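PDB 3REN: glycosyl hydrolase, family 8 from Clostridium perfringens, which probably acts as an alpha-amylase, hydrolysing alpha-linked glucans such as starch, and is built on an (alpha/alpha)6-barrel fold. Local coordinates for residues I199-K204 against L239-A244; T170-D175 against F231-I236; S37-Y42 against W100-D105. One frame throughout, in Å; residues are numbered along the deposited sequence. Where two conformers were deposited one is given.

Contact 1 of 3, residues I199-K204 against L239-A244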
ATOM      1  N   ILE A 199     -13.372  -6.372 -13.076  1.00 17.03           N
ATOM      2  CA  ILE A 199     -13.313  -4.915 -12.965  1.00 16.28           C
ATOM      3  C   ILE A 199     -11.934  -4.397 -13.424  1.00 17.10           C
ATOM      4  O   ILE A 199     -11.849  -3.460 -14.230  1.00 17.18           O
ATOM      5  CB  ILE A 199     -13.659  -4.437 -11.524  1.00 15.07           C
ATOM      6  CG1 ILE A 199     -15.107  -4.776 -11.180  1.00 14.99           C
ATOM      7  CG2 ILE A 199     -13.472  -2.975 -11.368  1.00 13.82           C
ATOM      8  CD1 ILE A 199     -15.530  -4.474  -9.703  1.00 10.82           C
ATOM      9  N   ILE A 200     -10.855  -5.016 -12.931  1.00 16.35           N
ATOM     10  CA  ILE A 200      -9.501  -4.644 -13.326  0.50 16.53           C
ATOM     11  C   ILE A 200      -9.339  -4.816 -14.828  1.00 16.54           C
ATOM     12  O   ILE A 200      -8.942  -3.886 -15.549  1.00 18.10           O
ATOM     13  CB  ILE A 200      -8.414  -5.523 -12.622  0.50 16.17           C
ATOM     14  CG1 ILE A 200      -8.485  -5.392 -11.102  0.50 16.31           C
ATOM     15  CG2 ILE A 200      -7.024  -5.174 -13.142  0.50 14.53           C
ATOM     16  CD1 ILE A 200      -8.592  -3.997 -10.633  0.50 15.11           C
ATOM     17  N   GLU A 201      -9.653  -6.009 -15.308  1.00 17.53           N
ATOM     18  CA  GLU A 201      -9.440  -6.351 -16.727  1.00 18.23           C
ATOM     19  C   GLU A 201     -10.194  -5.467 -17.723  1.00 18.97           C
ATOM     20  O   GLU A 201      -9.677  -5.168 -18.797  1.00 19.65           O
ATOM     21  CB  GLU A 201      -9.701  -7.839 -16.988  1.00 18.52           C
ATOM     22  CG  GLU A 201      -8.493  -8.699 -16.670  1.00 18.98           C
ATOM     23  CD  GLU A 201      -8.747 -10.202 -16.783  1.00 21.42           C
ATOM     24  OE1 GLU A 201      -9.889 -10.592 -17.075  1.00 24.19           O
ATOM     25  OE2 GLU A 201      -7.801 -11.010 -16.561  1.00 23.04           O
ATOM     26  N   ASN A 202     -11.389  -5.021 -17.346  1.00 18.70           N
ATOM     27  CA  ASN A 202     -12.170  -4.125 -18.173  1.00 18.76           C
ATOM     28  C   ASN A 202     -11.799  -2.650 -17.994  1.00 18.56           C
ATOM     29  O   ASN A 202     -12.396  -1.761 -18.629  1.00 18.07           O
ATOM     30  CB  ASN A 202     -13.675  -4.327 -17.933  1.00 18.67           C
ATOM     31  CG  ASN A 202     -14.179  -5.679 -18.478  1.00 20.96           C
ATOM     32  OD1 ASN A 202     -13.970  -5.996 -19.634  1.00 19.73           O
ATOM     33  ND2 ASN A 202     -14.827  -6.466 -17.630  1.00 24.54           N
ATOM     34  N   GLY A 203     -10.810  -2.376 -17.155  1.00 18.22           N
ATOM     35  CA  GLY A 203     -10.457  -0.999 -16.872  1.00 17.13           C
ATOM     36  C   GLY A 203      -9.126  -0.522 -17.415  1.00 18.14           C
ATOM     37  O   GLY A 203      -8.585   0.479 -16.919  1.00 17.84           O
ATOM     38  N   LYS A 204      -8.584  -1.181 -18.438  1.00 18.49           N
ATOM     39  CA  LYS A 204      -7.389  -0.633 -19.104  1.00 19.61           C
ATOM     40  C   LYS A 204      -7.667   0.728 -19.689  1.00 19.97           C
ATOM     41  O   LYS A 204      -8.776   0.983 -20.158  1.00 20.53           O
ATOM     42  CB  LYS A 204      -6.889  -1.517 -20.236  1.00 20.54           C
ATOM     43  CG  LYS A 204      -6.133  -2.760 -19.805  1.00 20.62           C
ATOM     44  CD  LYS A 204      -4.753  -2.460 -19.307  1.00 21.85           C
ATOM     45  CE  LYS A 204      -3.946  -3.756 -19.225  1.00 24.54           C
ATOM     46  NZ  LYS A 204      -2.605  -3.549 -18.583  1.00 27.18           N
ATOM     47  N   LEU A 239       0.920  -4.486  -9.259  1.00 13.19           N
ATOM     48  CA  LEU A 239       1.504  -5.356  -8.239  1.00 13.29           C
ATOM     49  C   LEU A 239       0.478  -6.381  -7.724  1.00 13.70           C
ATOM     50  O   LEU A 239       0.821  -7.554  -7.602  1.00 13.68           O
ATOM     51  CB  LEU A 239       2.112  -4.563  -7.095  1.00 12.25           C
ATOM     52  CG  LEU A 239       2.805  -5.282  -5.936  1.00 12.92           C
ATOM     53  CD1 LEU A 239       3.998  -6.106  -6.434  1.00 11.47           C
ATOM     54  CD2 LEU A 239       3.311  -4.225  -5.001  1.00 12.44           C
ATOM     55  N   ASN A 240      -0.772  -5.959  -7.480  1.00 13.65           N
ATOM     56  CA  ASN A 240      -1.833  -6.902  -7.019  1.00 14.12           C
ATOM     57  C   ASN A 240      -2.086  -8.003  -8.039  1.00 12.99           C
ATOM     58  O   ASN A 240      -2.176  -9.160  -7.693  1.00 13.74           O
ATOM     59  CB  ASN A 240      -3.167  -6.168  -6.690  1.00 13.41           C
ATOM     60  CG  ASN A 240      -3.098  -5.381  -5.382  1.00 18.38           C
ATOM     61  OD1 ASN A 240      -2.264  -5.671  -4.533  1.00 22.24           O
ATOM     62  ND2 ASN A 240      -3.973  -4.383  -5.215  1.00 15.40           N
ATOM     63  N   ARG A 241      -2.202  -7.632  -9.302  1.00 13.09           N
ATOM     64  CA  ARG A 241      -2.423  -8.590 -10.385  1.00 13.23           C
ATOM     65  C   ARG A 241      -1.332  -9.656 -10.456  1.00 14.03           C
ATOM     66  O   ARG A 241      -1.618 -10.839 -10.574  1.00 14.58           O
ATOM     67  CB  ARG A 241      -2.475  -7.832 -11.708  1.00 13.30           C
ATOM     68  CG  ARG A 241      -3.826  -7.119 -11.978  1.00 14.56           C
ATOM     69  CD  ARG A 241      -4.802  -8.073 -12.668  1.00 13.84           C
ATOM     70  NE  ARG A 241      -4.422  -8.244 -14.070  1.00 14.02           N
ATOM     71  CZ  ARG A 241      -5.057  -9.003 -14.963  1.00 14.32           C
ATOM     72  NH1 ARG A 241      -6.115  -9.746 -14.638  1.00 12.47           N
ATOM     73  NH2 ARG A 241      -4.581  -9.054 -16.192  1.00 15.34           N
ATOM     74  N   ILE A 242      -0.074  -9.236 -10.445  1.00 15.25           N
ATOM     75  CA  ILE A 242       0.995 -10.214 -10.650  1.00 16.45           C
ATOM     76  C   ILE A 242       1.173 -11.131  -9.450  1.00 16.65           C
ATOM     77  O   ILE A 242       1.427 -12.305  -9.645  1.00 16.79           O
ATOM     78  CB  ILE A 242       2.350  -9.586 -11.105  1.00 16.83           C
ATOM     79  CG1 ILE A 242       2.987  -8.767  -9.995  1.00 18.53           C
ATOM     80  CG2 ILE A 242       2.142  -8.785 -12.389  1.00 17.30           C
ATOM     81  CD1 ILE A 242       4.157  -7.869 -10.454  1.00 22.20           C
ATOM     82  N   GLU A 243       1.019 -10.602  -8.221  1.00 17.14           N
ATOM     83  CA  GLU A 243       1.163 -11.417  -7.003  1.00 18.45           C
ATOM     84  C   GLU A 243       0.090 -12.471  -6.941  1.00 18.81           C
ATOM     85  O   GLU A 243       0.287 -13.499  -6.307  1.00 20.89           O
ATOM     86  CB  GLU A 243       1.151 -10.580  -5.713  1.00 18.44           C
ATOM     87  CG  GLU A 243       2.349  -9.695  -5.527  1.00 20.43           C
ATOM     88  CD  GLU A 243       2.280  -8.831  -4.255  1.00 28.48           C
ATOM     89  OE1 GLU A 243       3.335  -8.305  -3.853  1.00 30.38           O
ATOM     90  OE2 GLU A 243       1.183  -8.651  -3.655  1.00 31.75           O
ATOM     91  N   ALA A 244      -1.030 -12.236  -7.619  1.00 18.70           N
ATOM     92  CA  ALA A 244      -2.119 -13.196  -7.684  1.00 18.46           C
ATOM     93  C   ALA A 244      -1.984 -14.145  -8.878  1.00 18.81           C
ATOM     94  O   ALA A 244      -2.859 -14.964  -9.118  1.00 18.91           O
ATOM     95  CB  ALA A 244      -3.466 -12.451  -7.762  1.00 18.37           C
TER
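E201 and R241 tie together two helices of the (alpha/alpha)6 barrel, 188-201 and 231-243, close to the C-terminal end of each. The backbones stay well apart, so long side chains must span the gap. R241 does most of this. Its chain folds at chi2 and chi3, which carries the guanidinium across to E201. E201 comes to meet it with an extended chain beyond CG, and the two side chains cross at about a right angle.

The salt bridge is single-pronged. R241 NH1 gives its hydrogen to E201 OE2 at 2.9 Å, nearly straight at 164°. OE2 lies close to the guanidinium plane, at its edge. On the carboxylate the bond arrives on the anti side, tilted out of that plane, and the two flat groups are almost perpendicular, 83° apart. E201 CG lies 3.3 Å from the same nitrogen, R241 NH1.

I200 covers the stem of the arginine. In the conformer described, its CG2 packs alongside, 3.7 Å from R241 CD and 3.9 Å from R241 CG, the two side chains running past each other in opposite directions. The other end of I200 leads away from R241.

The remaining guanidinium nitrogens are held from the chain that follows helix 231-243. NE makes a salt bridge to E248, and NH2 bonds to the carbonyl oxygen of N247. NH1 has a second acceptor in N197. With an acceptor at each nitrogen, the head group of this buried arginine is fixed in rotation. Two glutamates, E201 and E248, answer its charge; E201 is itself exposed. R241 therefore probably stays charged despite its burial.

Contact 2 of 3, residues T170-D175 against F231-I236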
ATOM      1  N   THR A 170     -12.425   1.887  -5.989  1.00 16.18           N
ATOM      2  CA  THR A 170     -11.132   2.299  -6.526  1.00 15.66           C
ATOM      3  C   THR A 170     -10.424   1.018  -6.915  1.00 14.86           C
ATOM      4  O   THR A 170     -10.436   0.057  -6.159  1.00 15.55           O
ATOM      5  CB  THR A 170     -10.441   3.121  -5.455  1.00 15.25           C
ATOM      6  OG1 THR A 170     -11.342   4.182  -5.135  1.00 18.06           O
ATOM      7  CG2 THR A 170      -9.118   3.720  -5.915  1.00 14.75           C
ATOM      8  N   LEU A 171      -9.856   0.957  -8.109  1.00 13.83           N
ATOM      9  CA  LEU A 171      -9.277  -0.291  -8.569  1.00 13.50           C
ATOM     10  C   LEU A 171      -8.102  -0.787  -7.724  1.00 13.88           C
ATOM     11  O   LEU A 171      -7.961  -2.001  -7.557  1.00 13.95           O
ATOM     12  CB  LEU A 171      -8.881  -0.239 -10.062  1.00 12.16           C
ATOM     13  CG  LEU A 171      -9.976  -0.678 -11.050  1.00 12.86           C
ATOM     14  CD1 LEU A 171     -11.110   0.384 -11.012  1.00  8.23           C
ATOM     15  CD2 LEU A 171      -9.442  -0.821 -12.475  1.00 11.72           C
ATOM     16  N   CYS A 172      -7.289   0.129  -7.188  1.00 13.37           N
ATOM     17  CA  CYS A 172      -6.173  -0.273  -6.300  1.00 14.50           C
ATOM     18  C   CYS A 172      -6.641  -0.934  -4.974  1.00 14.98           C
ATOM     19  O   CYS A 172      -5.835  -1.591  -4.316  1.00 15.38           O
ATOM     20  CB  CYS A 172      -5.220   0.895  -5.996  1.00 13.57           C
ATOM     21  SG  CYS A 172      -5.905   2.216  -5.026  1.00 16.25           S
ATOM     22  N   TYR A 173      -7.903  -0.724  -4.591  1.00 14.52           N
ATOM     23  CA  TYR A 173      -8.519  -1.415  -3.429  1.00 15.22           C
ATOM     24  C   TYR A 173      -8.784  -2.897  -3.701  1.00 15.37           C
ATOM     25  O   TYR A 173      -9.009  -3.664  -2.758  1.00 17.33           O
ATOM     26  CB  TYR A 173      -9.868  -0.801  -3.077  1.00 14.81           C
ATOM     27  CG  TYR A 173      -9.826   0.473  -2.254  1.00 15.33           C
ATOM     28  CD1 TYR A 173      -8.928   1.493  -2.542  1.00 14.17           C
ATOM     29  CD2 TYR A 173     -10.732   0.667  -1.213  1.00 14.98           C
ATOM     30  CE1 TYR A 173      -8.929   2.656  -1.794  1.00 17.59           C
ATOM     31  CE2 TYR A 173     -10.739   1.818  -0.471  1.00 14.76           C
ATOM     32  CZ  TYR A 173      -9.838   2.802  -0.763  1.00 18.10           C
ATOM     33  OH  TYR A 173      -9.851   3.968  -0.025  1.00 24.03           O
ATOM     34  N   LEU A 174      -8.810  -3.296  -4.966  1.00 15.07           N
ATOM     35  CA  LEU A 174      -9.139  -4.689  -5.312  1.00 16.17           C
ATOM     36  C   LEU A 174      -7.904  -5.576  -5.172  1.00 17.50           C
ATOM     37  O   LEU A 174      -7.195  -5.868  -6.165  1.00 17.71           O
ATOM     38  CB  LEU A 174      -9.773  -4.797  -6.706  1.00 15.86           C
ATOM     39  CG  LEU A 174     -11.061  -3.977  -6.819  1.00 15.95           C
ATOM     40  CD1 LEU A 174     -11.440  -3.896  -8.268  1.00 16.21           C
ATOM     41  CD2 LEU A 174     -12.187  -4.571  -5.963  1.00 16.86           C
ATOM     42  N   ASP A 175      -7.657  -5.977  -3.911  1.00 17.10           N
ATOM     43  CA  ASP A 175      -6.462  -6.693  -3.500  1.00 16.80           C
ATOM     44  C   ASP A 175      -6.626  -8.172  -3.876  1.00 16.65           C
ATOM     45  O   ASP A 175      -6.959  -9.008  -3.049  1.00 16.34           O
ATOM     46  CB  ASP A 175      -6.358  -6.536  -1.987  1.00 17.39           C
ATOM     47  CG  ASP A 175      -5.030  -6.975  -1.413  1.00 19.00           C
ATOM     48  OD1 ASP A 175      -4.295  -7.764  -2.044  1.00 19.90           O
ATOM     49  OD2 ASP A 175      -4.732  -6.529  -0.272  1.00 22.31           O
ATOM     50  N   PHE A 231      -0.615   7.474 -11.671  1.00 12.88           N
ATOM     51  CA  PHE A 231       0.359   6.375 -11.847  1.00 12.18           C
ATOM     52  C   PHE A 231       0.545   5.488 -10.623  1.00 11.50           C
ATOM     53  O   PHE A 231       0.681   4.263 -10.767  1.00 11.21           O
ATOM     54  CB  PHE A 231       1.699   6.910 -12.351  1.00 11.11           C
ATOM     55  CG  PHE A 231       2.643   5.853 -12.745  1.00 12.16           C
ATOM     56  CD1 PHE A 231       3.873   5.738 -12.101  1.00  9.02           C
ATOM     57  CD2 PHE A 231       2.334   4.977 -13.792  1.00 12.46           C
ATOM     58  CE1 PHE A 231       4.782   4.734 -12.467  1.00  8.37           C
ATOM     59  CE2 PHE A 231       3.240   3.965 -14.157  1.00 12.03           C
ATOM     60  CZ  PHE A 231       4.467   3.848 -13.482  1.00  8.92           C
ATOM     61  N   LEU A 232       0.614   6.096  -9.432  1.00 11.40           N
ATOM     62  CA  LEU A 232       0.796   5.319  -8.209  1.00 10.53           C
ATOM     63  C   LEU A 232      -0.278   4.272  -8.086  1.00 11.17           C
ATOM     64  O   LEU A 232       0.006   3.079  -7.805  1.00 10.73           O
ATOM     65  CB  LEU A 232       0.793   6.197  -6.959  1.00 10.51           C
ATOM     66  CG  LEU A 232       0.859   5.354  -5.675  1.00 12.51           C
ATOM     67  CD1 LEU A 232       2.230   4.641  -5.542  1.00 11.97           C
ATOM     68  CD2 LEU A 232       0.623   6.249  -4.492  1.00 14.05           C
ATOM     69  N   LEU A 233      -1.516   4.676  -8.288  1.00 10.38           N
ATOM     70  CA  LEU A 233      -2.603   3.754  -8.180  1.00 11.48           C
ATOM     71  C   LEU A 233      -2.493   2.630  -9.178  1.00 10.64           C
ATOM     72  O   LEU A 233      -2.759   1.560  -8.845  1.00 11.81           O
ATOM     73  CB  LEU A 233      -3.944   4.431  -8.262  1.00 12.21           C
ATOM     74  CG  LEU A 233      -4.537   5.054  -7.016  1.00 16.38           C
ATOM     75  CD1 LEU A 233      -3.584   5.547  -5.994  1.00 16.76           C
ATOM     76  CD2 LEU A 233      -5.593   6.070  -7.345  1.00 15.65           C
ATOM     77  N   SER A 234      -2.073   2.909 -10.397  1.00 10.19           N
ATOM     78  CA  SER A 234      -1.920   1.798 -11.366  1.00 11.03           C
ATOM     79  C   SER A 234      -0.791   0.818 -10.959  1.00 11.81           C
ATOM     80  O   SER A 234      -0.901  -0.377 -11.184  1.00 12.37           O
ATOM     81  CB  SER A 234      -1.663   2.328 -12.780  1.00 10.65           C
ATOM     82  OG  SER A 234      -2.869   2.850 -13.347  1.00 15.46           O
ATOM     83  N   THR A 235       0.304   1.327 -10.395  1.00 11.11           N
ATOM     84  CA  THR A 235       1.328   0.435  -9.874  1.00 11.14           C
ATOM     85  C   THR A 235       0.797  -0.494  -8.773  1.00 11.19           C
ATOM     86  O   THR A 235       1.203  -1.672  -8.706  1.00 11.42           O
ATOM     87  CB  THR A 235       2.632   1.146  -9.434  1.00 11.69           C
ATOM     88  OG1 THR A 235       2.404   1.966  -8.268  1.00  9.76           O
ATOM     89  CG2 THR A 235       3.165   1.980 -10.592  1.00 11.58           C
ATOM     90  N   ILE A 236      -0.112   0.012  -7.938  1.00 10.88           N
ATOM     91  CA  ILE A 236      -0.701  -0.841  -6.911  1.00 11.65           C
ATOM     92  C   ILE A 236      -1.505  -1.943  -7.616  1.00 11.90           C
ATOM     93  O   ILE A 236      -1.336  -3.136  -7.311  1.00 12.62           O
ATOM     94  CB  ILE A 236      -1.563  -0.048  -5.904  1.00 11.76           C
ATOM     95  CG1 ILE A 236      -0.673   0.879  -5.080  1.00 10.43           C
ATOM     96  CG2 ILE A 236      -2.340  -1.034  -4.916  1.00 12.73           C
ATOM     97  CD1 ILE A 236      -1.402   2.016  -4.409  1.00 11.55           C
TER
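C172 points its CB toward helix 231-243 and meets two residues spaced one turn apart on it, L233 and I236. Its two side-chain atoms divide the work. CB rests against I236, 3.6 Å from I236 CG2 and 3.8 Å from I236 CB. SG turns towards L233 and lies 3.7 Å from L233 CG. The split follows from chi1 of 67°, which sets SG between the backbone N and the carbonyl carbon of C172.

I236 comes in with its CG2 branch, the one anti to its backbone N. The same methyl also reaches the backbone, 3.6 Å from C172 O, and so fits against both the side chain and the carbonyl of one residue. The chains are close here: the CA atoms of C172 and I236 are 5.5 Å apart.

The cysteine sits in a short 3-10 turn, 171-173, between strand 168-170 and helix 176-185 of the (alpha/alpha)6 barrel. The turn is thus packed against the N-terminal part of another barrel helix. D175 then serves as N-cap of helix 176-185.

T170 adds only a loose touch, its CG2 being 4.5 Å from L233 CD2, while its hydroxyl bonds to D158. On the helix, T235 OG1 donates to L232 O at 2.7 Å, where the carbonyl also accepts the usual helical bond from I236 N, and T235 OG1 has a further partner in N288 of helix 283-296.

Contact 3 of 3, residues S37-Y42 against W100-D105. With SO4 (sulfate ion), chain E; EDO (1,2-ethanediol), chain H.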
ATOM      1  N   SER A  37       5.824   4.284  21.211  1.00 16.32           N
ATOM      2  CA  SER A  37       5.679   2.969  21.819  1.00 16.84           C
ATOM      3  C   SER A  37       4.260   2.778  22.346  1.00 16.20           C
ATOM      4  O   SER A  37       3.744   3.601  23.125  1.00 16.28           O
ATOM      5  CB  SER A  37       6.677   2.812  22.981  1.00 16.78           C
ATOM      6  OG  SER A  37       6.561   1.504  23.488  1.00 19.60           O
ATOM      7  N   GLY A  38       3.626   1.712  21.887  1.00 15.79           N
ATOM      8  CA  GLY A  38       2.340   1.259  22.411  1.00 15.64           C
ATOM      9  C   GLY A  38       1.175   1.939  21.744  1.00 16.08           C
ATOM     10  O   GLY A  38       0.013   1.588  21.984  1.00 17.24           O
ATOM     11  N   TYR A  39       1.486   2.945  20.939  1.00 14.70           N
ATOM     12  CA  TYR A  39       0.464   3.802  20.350  1.00 13.02           C
ATOM     13  C   TYR A  39       0.385   3.559  18.853  1.00 11.98           C
ATOM     14  O   TYR A  39      -0.709   3.293  18.341  1.00 11.62           O
ATOM     15  CB  TYR A  39       0.769   5.272  20.640  1.00 12.71           C
ATOM     16  CG  TYR A  39      -0.128   6.258  19.901  1.00 11.79           C
ATOM     17  CD1 TYR A  39      -1.502   6.325  20.170  1.00 13.04           C
ATOM     18  CD2 TYR A  39       0.410   7.165  18.978  1.00 15.14           C
ATOM     19  CE1 TYR A  39      -2.327   7.256  19.516  1.00 15.44           C
ATOM     20  CE2 TYR A  39      -0.404   8.097  18.312  1.00 14.04           C
ATOM     21  CZ  TYR A  39      -1.770   8.134  18.589  1.00 16.71           C
ATOM     22  OH  TYR A  39      -2.583   9.029  17.929  1.00 18.44           O
ATOM     23  N   GLY A  40       1.536   3.658  18.161  1.00 10.98           N
ATOM     24  CA  GLY A  40       1.608   3.321  16.740  1.00 11.44           C
ATOM     25  C   GLY A  40       2.466   4.241  15.900  1.00 11.63           C
ATOM     26  O   GLY A  40       3.217   5.083  16.416  1.00 11.33           O
ATOM     27  N   ILE A  41       2.337   4.097  14.587  1.00 11.54           N
ATOM     28  CA  ILE A  41       3.128   4.912  13.649  1.00 10.79           C
ATOM     29  C   ILE A  41       2.355   6.191  13.280  1.00 10.96           C
ATOM     30  O   ILE A  41       1.241   6.132  12.774  1.00 11.71           O
ATOM     31  CB  ILE A  41       3.454   4.111  12.392  1.00 10.42           C
ATOM     32  CG1 ILE A  41       4.166   2.820  12.811  1.00 12.53           C
ATOM     33  CG2 ILE A  41       4.210   4.978  11.374  1.00  7.36           C
ATOM     34  CD1 ILE A  41       4.180   1.753  11.763  1.00 10.92           C
ATOM     35  N   TYR A  42       2.970   7.336  13.505  1.00 10.75           N
ATOM     36  CA  TYR A  42       2.364   8.621  13.216  1.00 11.61           C
ATOM     37  C   TYR A  42       2.234   8.759  11.701  1.00 11.84           C
ATOM     38  O   TYR A  42       3.086   8.266  10.970  1.00 12.05           O
ATOM     39  CB  TYR A  42       3.327   9.737  13.648  1.00 10.81           C
ATOM     40  CG  TYR A  42       3.579   9.899  15.126  1.00 12.57           C
ATOM     41  CD1 TYR A  42       2.631   9.497  16.073  1.00 13.62           C
ATOM     42  CD2 TYR A  42       4.752  10.517  15.575  1.00 14.35           C
ATOM     43  CE1 TYR A  42       2.869   9.674  17.462  1.00 14.32           C
ATOM     44  CE2 TYR A  42       5.002  10.722  16.945  1.00 12.80           C
ATOM     45  CZ  TYR A  42       4.054  10.298  17.870  1.00 14.42           C
ATOM     46  OH  TYR A  42       4.275  10.511  19.188  1.00 14.08           O
ATOM     47  N   TRP A 100     -10.272   3.346  10.086  1.00 10.92           N
ATOM     48  CA  TRP A 100      -9.233   3.920   9.226  1.00 11.98           C
ATOM     49  C   TRP A 100      -8.184   4.707   9.999  1.00 12.04           C
ATOM     50  O   TRP A 100      -7.021   4.765   9.574  1.00 11.72           O
ATOM     51  CB  TRP A 100      -9.796   4.743   8.024  1.00 11.63           C
ATOM     52  CG  TRP A 100     -10.040   6.153   8.301  1.00 13.33           C
ATOM     53  CD1 TRP A 100     -11.056   6.659   9.050  1.00 17.75           C
ATOM     54  CD2 TRP A 100      -9.298   7.297   7.809  1.00 12.45           C
ATOM     55  NE1 TRP A 100     -10.995   8.061   9.094  1.00 15.45           N
ATOM     56  CE2 TRP A 100      -9.918   8.473   8.356  1.00 13.49           C
ATOM     57  CE3 TRP A 100      -8.180   7.448   6.977  1.00 15.31           C
ATOM     58  CZ2 TRP A 100      -9.453   9.778   8.094  1.00 14.41           C
ATOM     59  CZ3 TRP A 100      -7.694   8.766   6.722  1.00 14.68           C
ATOM     60  CH2 TRP A 100      -8.333   9.906   7.282  1.00 14.47           C
ATOM     61  N   ARG A 101      -8.566   5.284  11.137  1.00 12.32           N
ATOM     62  CA  ARG A 101      -7.664   6.211  11.827  1.00 13.58           C
ATOM     63  C   ARG A 101      -8.038   6.372  13.282  1.00 13.62           C
ATOM     64  O   ARG A 101      -9.211   6.380  13.586  1.00 13.79           O
ATOM     65  CB  ARG A 101      -7.728   7.601  11.166  1.00 13.11           C
ATOM     66  CG  ARG A 101      -6.867   8.668  11.885  1.00 15.94           C
ATOM     67  CD  ARG A 101      -6.758   9.984  11.057  1.00 18.10           C
ATOM     68  NE  ARG A 101      -8.064  10.646  11.053  1.00 18.72           N
ATOM     69  CZ  ARG A 101      -8.318  11.826  10.506  1.00 22.33           C
ATOM     70  NH1 ARG A 101      -7.350  12.520   9.917  1.00 21.26           N
ATOM     71  NH2 ARG A 101      -9.557  12.305  10.556  1.00 25.50           N
ATOM     72  N   LYS A 102      -7.042   6.538  14.165  1.00 14.39           N
ATOM     73  CA  LYS A 102      -7.300   6.964  15.551  1.00 14.85           C
ATOM     74  C   LYS A 102      -6.529   8.237  15.868  1.00 16.11           C
ATOM     75  O   LYS A 102      -5.524   8.539  15.247  1.00 15.42           O
ATOM     76  CB  LYS A 102      -7.022   5.867  16.599  1.00 15.15           C
ATOM     77  CG  LYS A 102      -5.622   5.269  16.562  1.00 15.36           C
ATOM     78  CD  LYS A 102      -5.256   4.456  17.841  1.00 14.03           C
ATOM     79  CE  LYS A 102      -3.730   4.123  17.840  1.00 13.11           C
ATOM     80  NZ  LYS A 102      -3.310   3.241  19.004  1.00 12.22           N
ATOM     81  N   GLU A 103      -7.057   9.008  16.806  1.00 18.36           N
ATOM     82  CA  GLU A 103      -6.353  10.139  17.395  1.00 21.40           C
ATOM     83  C   GLU A 103      -6.394   9.912  18.907  1.00 21.35           C
ATOM     84  O   GLU A 103      -7.478   9.871  19.481  1.00 22.13           O
ATOM     85  CB  GLU A 103      -7.084  11.442  17.100  1.00 22.30           C
ATOM     86  CG  GLU A 103      -7.260  11.797  15.625  1.00 28.36           C
ATOM     87  CD  GLU A 103      -8.156  13.023  15.423  1.00 33.56           C
ATOM     88  OE1 GLU A 103      -7.889  14.078  16.075  1.00 33.36           O
ATOM     89  OE2 GLU A 103      -9.126  12.914  14.616  1.00 35.90           O
ATOM     90  N   GLY A 104      -5.234   9.763  19.544  1.00 21.65           N
ATOM     91  CA  GLY A 104      -5.165   9.369  20.954  1.00 21.48           C
ATOM     92  C   GLY A 104      -5.950   8.088  21.119  1.00 21.34           C
ATOM     93  O   GLY A 104      -5.681   7.116  20.440  1.00 21.11           O
ATOM     94  N   ASP A 105      -6.953   8.106  21.987  1.00 21.50           N
ATOM     95  CA  ASP A 105      -7.795   6.938  22.233  1.00 21.96           C
ATOM     96  C   ASP A 105      -9.061   6.881  21.380  1.00 20.92           C
ATOM     97  O   ASP A 105      -9.835   5.980  21.567  1.00 20.08           O
ATOM     98  CB  ASP A 105      -8.250   6.896  23.698  1.00 24.26           C
ATOM     99  CG  ASP A 105      -7.103   7.008  24.679  1.00 29.50           C
ATOM    100  OD1 ASP A 105      -6.110   6.245  24.549  1.00 35.92           O
ATOM    101  OD2 ASP A 105      -7.206   7.873  25.592  1.00 36.14           O
TER
HETATM  102  S   SO4 E   2     -13.019  10.863  11.020  1.00 50.76           S
HETATM  103  O1  SO4 E   2     -13.177  12.309  11.037  1.00 52.95           O
HETATM  104  O2  SO4 E   2     -13.849  10.230  10.001  1.00 52.50           O
HETATM  105  O3  SO4 E   2     -11.625  10.554  10.738  1.00 51.96           O
HETATM  106  O4  SO4 E   2     -13.416  10.383  12.338  1.00 52.47           O
HETATM  107  C1  EDO H 375       4.233   0.494  18.340  1.00 29.87           C
HETATM  108  O1  EDO H 375       4.645   0.265  19.705  1.00 28.42           O
HETATM  109  C2  EDO H 375       4.950   1.720  17.777  1.00 26.14           C
HETATM  110  O2  EDO H 375       6.367   1.572  18.026  1.00 29.59           O
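Y39 leans its ring across to strand 101-103 and the glycine after it. From CB the chain sets CG anti to the backbone N (chi1 172°), and this carries the ring over towards K102 and G104. CD1 lies 3.8 Å from K102 NZ, which approaches the ring obliquely. CE1 is next, with G104 O at 3.5 Å, in the ring plane and at its edge. At the tip, OH accepts a hydrogen bond from G104 N at 3.2 Å, bent to 148°. The same hydroxyl bonds to the carbonyl oxygen of H58, so two backbone groups grip it.

K102 answers in the reverse direction. Its chain runs extended beyond CG, past the tyrosine, and NZ bonds to Y39 O at 2.7 Å. The ammonium lies in the carbonyl plane, on a lone pair. One residue is therefore held at both ends, by its carbonyl and by its hydroxyl.

On the far flank of strand 101-103 a sulfate, probably from the crystallisation liquor, is bound. R101 NH2 and W100 NE1 share its O3, at 2.7 Å and 3.1 Å, and S108 binds it too. An ethanediol, likely of the same origin, takes a bond from G38 N.

V60, on the strand beside 101-103, also touches both Y39 and K102. The contact thus joins two small antiparallel sheets at the surface: the hairpin of strands 35-36 and 40-41, and the sheet containing 60-61, 101-103 and 106-107. Within the hairpin, Y39 and G40 both face K36, which makes a classic beta bulge.

Contacts 1 and 2 share helix 231-243 and lie side by side, their centres 9 Å apart. Contact 1 uses the C-terminal part of that helix and contact 2 its N-terminal part. They touch through I200 CD1, which in the conformer described packs on L171 and L174, and through N240 ND2 near C172 O. Contact 1 is largely buried and combines a charged pair with apolar cover. Contact 2 is partly buried and apolar across the interface. Contact 3 is a surface contact between strands and turns, made by polar bonds to backbone groups. It stands apart, its centre 32 Å from that of contact 1, on the opposite side of the chain's centre.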